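Local atomic coordinates of endo-beta-1,2-glucanase (Talaromyces funiculosus, PDB entry 6IMV), a protein that hydrolyses internal beta-1,2-glucosidic linkages of beta-1,2-glucans as a fungal endo-glucanase from a newly recognised glycoside hydrolase family. Residues A[254-257]-A[258-262]; A[465-468]-A[469-473]. One frame throughout, in Å; residues are numbered along the deposited sequence.

Interaction 1: A[254-257]-A[258-262]; sequences FTWW and LQFFG
Trp-257 and Phe-261 meet one turn apart on an aromatic-rich alpha-helix, residues 252-261, in an edge-to-face pair. The benzo ring of Trp-257 offers its face, and Phe-261 brings an edge to it with centroids 4.7 Å apart and planes at 60°. Phe-261 can be followed outward: its CB sits 3.4 Å from Trp-257 O, and CG swings beside its own backbone N (chi1 -59°), which sends the ring back toward the preceding turn. CD2 then stands above the indole toward its rim, and CE2 comes 3.6 Å from Trp-257 CZ3. Trp-171 of helix 163-182 touches both Trp-257 and Phe-261, meeting Trp-257 edge-to-face.

Trp-256 and Phe-260 make a different pair. Their planes are nearly parallel but slid so far apart that the rings barely overlap, with Trp-256 CE3 3.4 Å from Phe-260 CE2. On the same indole, the Gln-259 amide lies alongside the six-membered ring; its OE1 accepts a hydrogen bond from Trp-273 NE1, while Trp-256 NE1 bonds Tyr-314 OH. Leu-258 meets Phe-254 through CG and its CD1 methyl, each 3.7 Å from Phe-254 CE2. Between Trp-256 and Phe-260, the backbone bond from Phe-260 N to Trp-256 O is 2.9 Å long and nearly straight at 170°.

Interaction 2: A[465-468]-A[469-473]; sequences VERI and EAEYS
Arg-467 and Glu-471 form an i to i+4 salt bridge on helix 461-475, with Arg-467 NH2 3.0 Å from Glu-471 OE2. The carboxylate oxygen lies at the guanidinium edge, in its plane, and the two flat groups are only 15° from coplanar. The N-H points somewhat off the oxygen, at 144°. Both chains have to bend to meet this way: Arg-467 is bent at chi2 and chi3, which turns its end back toward the next turn. In Glu-471, chi1 (-68°) sets CG beside the backbone N and 3.3 Å from Arg-467 O, and the bend at chi2 then carries the carboxylate to Arg-467.

Further round the helix, Ile-468 and Tyr-472 run side by side, and Ile-468 CD1 touches the phenol ring at CE2, 3.8 Å away. The same two residues are joined by the backbone bond from Tyr-472 N to Ile-468 O, 3.0 Å. Ser-473 N and OG both reach Glu-469 O, from opposite faces of the carbonyl plane, with OG at 2.8 Å.

In the second shell, Glu-270 pairs with Arg-467 NH1 and Arg-277 with Glu-471 OE2, while Trp-273 of helix 266-276 packs against both side chains. Tyr-472 OH is held by Gln-296 and Lys-308. The charges therefore continue as a chain, Glu-270, Arg-467, Glu-471, Arg-277; with an arginine on two sides, Glu-471 would be expected to favour its carboxylate form.

Interaction 1 comes first along the chain, on helix 252-261, and interaction 2 follows some two hundred residues later on helix 461-475. Their centres are 16 Å apart, on the same side of the chain's centre, and the two helices touch directly: Trp-256 CH2 packs on Arg-467 CG at 3.6 Å and Trp-256 CZ2 on Ile-468 CB at 3.8 Å. Helix 266-276 joins in through Trp-273, which meets Trp-256, Arg-467, Ile-468 and Glu-471. Tyr-314 likewise bridges them, bonding Trp-256 and packing on Ile-468. Sequence-distant helices are thus packed against one another, and a bound glucose unit lies about 10 Å from the side chain of Thr-255 and about 12 Å from that of Tyr-472.

Interaction 1: A[254-257]-A[258-262]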
ATOM      1  N   PHE A 254       9.272  -5.834   7.135  1.00 12.50           N
ATOM      2  CA  PHE A 254      10.157  -6.962   6.949  1.00 13.17           C
ATOM      3  C   PHE A 254      11.073  -7.136   8.164  1.00 13.09           C
ATOM      4  O   PHE A 254      11.354  -8.275   8.556  1.00 13.62           O
ATOM      5  CB  PHE A 254      10.988  -6.852   5.670  1.00 13.39           C
ATOM      6  CG  PHE A 254      11.618  -8.176   5.337  1.00 13.58           C
ATOM      7  CD1 PHE A 254      10.858  -9.189   4.787  1.00 13.60           C
ATOM      8  CD2 PHE A 254      12.926  -8.451   5.696  1.00 13.92           C
ATOM      9  CE1 PHE A 254      11.411 -10.435   4.534  1.00 14.03           C
ATOM     10  CE2 PHE A 254      13.477  -9.696   5.434  1.00 13.84           C
ATOM     11  CZ  PHE A 254      12.720 -10.680   4.858  1.00 13.73           C
ATOM     12  N   THR A 255      11.532  -6.026   8.750  1.00 12.89           N
ATOM     13  CA  THR A 255      12.310  -6.069   9.988  1.00 13.16           C
ATOM     14  C   THR A 255      11.597  -6.938  11.034  1.00 13.24           C
ATOM     15  O   THR A 255      12.221  -7.808  11.642  1.00 12.93           O
ATOM     16  CB  THR A 255      12.562  -4.675  10.570  1.00 13.10           C
ATOM     17  OG1 THR A 255      13.174  -3.869   9.565  1.00 13.82           O
ATOM     18  CG2 THR A 255      13.451  -4.700  11.793  1.00 13.03           C
ATOM     19  N   TRP A 256      10.298  -6.688  11.235  1.00 13.08           N
ATOM     20  CA  TRP A 256       9.496  -7.422  12.214  1.00 13.49           C
ATOM     21  C   TRP A 256       9.441  -8.912  11.870  1.00 13.87           C
ATOM     22  O   TRP A 256       9.411  -9.759  12.784  1.00 13.35           O
ATOM     23  CB  TRP A 256       8.082  -6.853  12.321  1.00 13.41           C
ATOM     24  CG  TRP A 256       7.996  -5.521  13.004  1.00 13.88           C
ATOM     25  CD1 TRP A 256       7.555  -4.354  12.455  1.00 13.65           C
ATOM     26  CD2 TRP A 256       8.315  -5.229  14.378  1.00 13.94           C
ATOM     27  NE1 TRP A 256       7.582  -3.355  13.391  1.00 14.26           N
ATOM     28  CE2 TRP A 256       8.035  -3.861  14.581  1.00 13.92           C
ATOM     29  CE3 TRP A 256       8.790  -5.986  15.457  1.00 14.11           C
ATOM     30  CZ2 TRP A 256       8.235  -3.235  15.808  1.00 14.05           C
ATOM     31  CZ3 TRP A 256       8.989  -5.368  16.676  1.00 14.25           C
ATOM     32  CH2 TRP A 256       8.709  -4.011  16.844  1.00 14.60           C
ATOM     33  N   TRP A 257       9.362  -9.221  10.570  1.00 13.95           N
ATOM     34  CA  TRP A 257       9.323 -10.598  10.117  1.00 14.10           C
ATOM     35  C   TRP A 257      10.582 -11.343  10.584  1.00 14.85           C
ATOM     36  O   TRP A 257      10.479 -12.445  11.154  1.00 14.62           O
ATOM     37  CB  TRP A 257       9.138 -10.691   8.601  1.00 14.02           C
ATOM     38  CG  TRP A 257       8.611 -12.029   8.195  1.00 13.84           C
ATOM     39  CD1 TRP A 257       9.294 -13.054   7.609  1.00 14.03           C
ATOM     40  CD2 TRP A 257       7.278 -12.517   8.428  1.00 13.98           C
ATOM     41  NE1 TRP A 257       8.468 -14.131   7.425  1.00 13.60           N
ATOM     42  CE2 TRP A 257       7.223 -13.829   7.917  1.00 13.72           C
ATOM     43  CE3 TRP A 257       6.127 -11.957   8.992  1.00 14.10           C
ATOM     44  CZ2 TRP A 257       6.053 -14.590   7.960  1.00 14.22           C
ATOM     45  CZ3 TRP A 257       4.972 -12.709   9.038  1.00 14.25           C
ATOM     46  CH2 TRP A 257       4.941 -14.010   8.530  1.00 14.36           C
ATOM     47  N   LEU A 258      11.754 -10.732  10.360  1.00 15.05           N
ATOM     48  CA  LEU A 258      13.027 -11.293  10.790  1.00 15.38           C
ATOM     49  C   LEU A 258      13.056 -11.434  12.313  1.00 15.71           C
ATOM     50  O   LEU A 258      13.452 -12.479  12.823  1.00 15.69           O
ATOM     51  CB  LEU A 258      14.184 -10.409  10.310  1.00 15.97           C
ATOM     52  CG  LEU A 258      14.611 -10.605   8.855  1.00 16.27           C
ATOM     53  CD1 LEU A 258      15.608  -9.537   8.444  1.00 16.47           C
ATOM     54  CD2 LEU A 258      15.198 -11.996   8.651  1.00 15.86           C
ATOM     55  N   GLN A 259      12.648 -10.379  13.030  1.00 15.11           N
ATOM     56  CA  GLN A 259      12.740 -10.387  14.487  1.00 15.19           C
ATOM     57  C   GLN A 259      11.900 -11.531  15.070  1.00 14.86           C
ATOM     58  O   GLN A 259      12.391 -12.293  15.889  1.00 16.04           O
ATOM     59  CB  GLN A 259      12.281  -9.068  15.102  1.00 15.48           C
ATOM     60  CG  GLN A 259      12.052  -9.181  16.605  1.00 15.97           C
ATOM     61  CD  GLN A 259      11.978  -7.843  17.294  1.00 15.90           C
ATOM     62  OE1 GLN A 259      12.236  -6.805  16.700  1.00 15.45           O
ATOM     63  NE2 GLN A 259      11.645  -7.869  18.575  1.00 16.26           N
ATOM     64  N   PHE A 260      10.629 -11.615  14.687  1.00 13.62           N
ATOM     65  CA  PHE A 260       9.727 -12.558  15.308  1.00 14.15           C
ATOM     66  C   PHE A 260       9.967 -13.991  14.819  1.00 14.62           C
ATOM     67  O   PHE A 260       9.796 -14.907  15.602  1.00 15.20           O
ATOM     68  CB  PHE A 260       8.271 -12.156  15.086  1.00 13.61           C
ATOM     69  CG  PHE A 260       7.879 -10.891  15.801  1.00 14.13           C
ATOM     70  CD1 PHE A 260       8.157 -10.722  17.148  1.00 14.44           C
ATOM     71  CD2 PHE A 260       7.217  -9.874  15.129  1.00 14.48           C
ATOM     72  CE1 PHE A 260       7.781  -9.560  17.806  1.00 14.84           C
ATOM     73  CE2 PHE A 260       6.852  -8.709  15.786  1.00 14.85           C
ATOM     74  CZ  PHE A 260       7.130  -8.553  17.126  1.00 14.83           C
ATOM     75  N   PHE A 261      10.333 -14.177  13.543  1.00 14.51           N
ATOM     76  CA  PHE A 261      10.241 -15.499  12.907  1.00 14.86           C
ATOM     77  C   PHE A 261      11.548 -15.980  12.260  1.00 15.24           C
ATOM     78  O   PHE A 261      11.603 -17.122  11.811  1.00 16.21           O
ATOM     79  CB  PHE A 261       9.145 -15.475  11.843  1.00 14.83           C
ATOM     80  CG  PHE A 261       7.793 -15.108  12.393  1.00 14.99           C
ATOM     81  CD1 PHE A 261       7.228 -15.854  13.416  1.00 14.71           C
ATOM     82  CD2 PHE A 261       7.081 -14.031  11.875  1.00 15.00           C
ATOM     83  CE1 PHE A 261       5.984 -15.520  13.926  1.00 15.05           C
ATOM     84  CE2 PHE A 261       5.840 -13.697  12.386  1.00 15.02           C
ATOM     85  CZ  PHE A 261       5.293 -14.436  13.414  1.00 15.23           C
ATOM     86  N   GLY A 262      12.581 -15.138  12.207  1.00 15.11           N
ATOM     87  CA  GLY A 262      13.753 -15.413  11.402  1.00 15.61           C
ATOM     88  C   GLY A 262      14.782 -16.306  12.090  1.00 16.33           C
ATOM     89  O   GLY A 262      15.692 -16.777  11.424  1.00 15.55           O
TER

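Interaction 2: A[465-468]-A[469-473]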
ATOM      1  N   VAL A 465       4.847  -3.982  21.066  1.00 14.45           N
ATOM      2  CA  VAL A 465       4.484  -2.736  21.763  1.00 15.35           C
ATOM      3  C   VAL A 465       5.710  -2.196  22.506  1.00 15.86           C
ATOM      4  O   VAL A 465       6.072  -1.024  22.353  1.00 15.18           O
ATOM      5  CB  VAL A 465       3.276  -2.917  22.702  1.00 15.56           C
ATOM      6  CG1 VAL A 465       3.020  -1.664  23.521  1.00 15.70           C
ATOM      7  CG2 VAL A 465       2.019  -3.318  21.934  1.00 16.28           C
ATOM      8  N   GLU A 466       6.357  -3.060  23.296  1.00 16.81           N
ATOM      9  CA  GLU A 466       7.517  -2.655  24.113  1.00 16.95           C
ATOM     10  C   GLU A 466       8.608  -2.037  23.237  1.00 15.84           C
ATOM     11  O   GLU A 466       9.118  -0.961  23.525  1.00 15.84           O
ATOM     12  CB  GLU A 466       8.090  -3.866  24.857  1.00 18.54           C
ATOM     13  CG  GLU A 466       9.378  -3.567  25.601  1.00 19.50           C
ATOM     14  CD  GLU A 466       9.950  -4.756  26.342  1.00 21.30           C
ATOM     15  OE1 GLU A 466      10.272  -5.763  25.688  1.00 23.09           O
ATOM     16  OE2 GLU A 466      10.048  -4.672  27.566  1.00 23.34           O
ATOM     17  N   ARG A 467       8.983  -2.762  22.183  1.00 15.56           N
ATOM     18  CA  ARG A 467      10.057  -2.341  21.308  1.00 15.38           C
ATOM     19  C   ARG A 467       9.684  -1.030  20.603  1.00 14.08           C
ATOM     20  O   ARG A 467      10.475  -0.100  20.561  1.00 14.21           O
ATOM     21  CB  ARG A 467      10.355  -3.444  20.285  1.00 15.98           C
ATOM     22  CG  ARG A 467      11.308  -3.039  19.168  1.00 16.12           C
ATOM     23  CD  ARG A 467      12.646  -2.505  19.653  1.00 16.33           C
ATOM     24  NE  ARG A 467      13.428  -3.515  20.347  1.00 16.67           N
ATOM     25  CZ  ARG A 467      14.677  -3.349  20.753  1.00 17.18           C
ATOM     26  NH1 ARG A 467      15.347  -4.371  21.262  1.00 17.54           N
ATOM     27  NH2 ARG A 467      15.262  -2.171  20.631  1.00 16.82           N
ATOM     28  N   ILE A 468       8.497  -0.975  19.999  1.00 13.93           N
ATOM     29  CA  ILE A 468       8.210   0.122  19.067  1.00 13.85           C
ATOM     30  C   ILE A 468       7.863   1.383  19.879  1.00 14.30           C
ATOM     31  O   ILE A 468       8.229   2.480  19.490  1.00 14.12           O
ATOM     32  CB  ILE A 468       7.150  -0.284  18.019  1.00 13.72           C
ATOM     33  CG1 ILE A 468       7.267   0.550  16.738  1.00 13.58           C
ATOM     34  CG2 ILE A 468       5.742  -0.225  18.593  1.00 13.27           C
ATOM     35  CD1 ILE A 468       8.656   0.585  16.119  1.00 13.88           C
ATOM     36  N   GLU A 469       7.253   1.213  21.064  1.00 15.14           N
ATOM     37  CA  GLU A 469       7.004   2.351  21.954  1.00 15.61           C
ATOM     38  C   GLU A 469       8.340   2.907  22.456  1.00 15.64           C
ATOM     39  O   GLU A 469       8.521   4.123  22.478  1.00 16.15           O
ATOM     40  CB  GLU A 469       6.091   1.980  23.118  1.00 16.64           C
ATOM     41  CG  GLU A 469       5.669   3.182  23.942  1.00 17.05           C
ATOM     42  CD  GLU A 469       4.480   2.931  24.852  1.00 18.01           C
ATOM     43  OE1 GLU A 469       4.487   1.894  25.550  1.00 19.30           O
ATOM     44  OE2 GLU A 469       3.543   3.771  24.855  1.00 18.64           O
ATOM     45  N   ALA A 470       9.288   2.019  22.789  1.00 15.09           N
ATOM     46  CA  ALA A 470      10.615   2.434  23.220  1.00 14.45           C
ATOM     47  C   ALA A 470      11.283   3.283  22.135  1.00 14.15           C
ATOM     48  O   ALA A 470      11.800   4.368  22.431  1.00 12.70           O
ATOM     49  CB  ALA A 470      11.464   1.237  23.595  1.00 14.64           C
ATOM     50  N   GLU A 471      11.277   2.787  20.885  1.00 14.13           N
ATOM     51  CA  GLU A 471      12.019   3.436  19.821  1.00 14.02           C
ATOM     52  C   GLU A 471      11.414   4.823  19.563  1.00 14.35           C
ATOM     53  O   GLU A 471      12.150   5.810  19.460  1.00 14.31           O
ATOM     54  CB  GLU A 471      12.059   2.571  18.556  1.00 14.00           C
ATOM     55  CG  GLU A 471      12.874   1.299  18.696  1.00 13.70           C
ATOM     56  CD  GLU A 471      14.355   1.480  19.010  1.00 13.57           C
ATOM     57  OE1 GLU A 471      14.948   2.505  18.585  1.00 13.68           O
ATOM     58  OE2 GLU A 471      14.916   0.608  19.694  1.00 13.49           O
ATOM     59  N   TYR A 472      10.081   4.894  19.470  1.00 14.45           N
ATOM     60  CA  TYR A 472       9.396   6.140  19.119  1.00 14.69           C
ATOM     61  C   TYR A 472       9.454   7.130  20.296  1.00 15.40           C
ATOM     62  O   TYR A 472       9.708   8.308  20.069  1.00 15.62           O
ATOM     63  CB  TYR A 472       7.971   5.870  18.620  1.00 14.44           C
ATOM     64  CG  TYR A 472       7.895   5.638  17.131  1.00 14.15           C
ATOM     65  CD1 TYR A 472       7.756   6.700  16.256  1.00 13.72           C
ATOM     66  CD2 TYR A 472       7.993   4.366  16.590  1.00 14.03           C
ATOM     67  CE1 TYR A 472       7.731   6.512  14.886  1.00 13.35           C
ATOM     68  CE2 TYR A 472       7.945   4.160  15.218  1.00 14.02           C
ATOM     69  CZ  TYR A 472       7.813   5.238  14.361  1.00 13.46           C
ATOM     70  OH  TYR A 472       7.768   5.052  13.009  1.00 13.34           O
ATOM     71  N   SER A 473       9.282   6.652  21.541  1.00 15.97           N
ATOM     72  CA  SER A 473       9.248   7.561  22.693  1.00 16.47           C
ATOM     73  C   SER A 473      10.638   8.158  22.956  1.00 17.31           C
ATOM     74  O   SER A 473      10.736   9.230  23.543  1.00 17.50           O
ATOM     75  CB  SER A 473       8.658   6.912  23.927  1.00 15.82           C
ATOM     76  OG  SER A 473       9.467   5.854  24.402  1.00 15.51           O
TER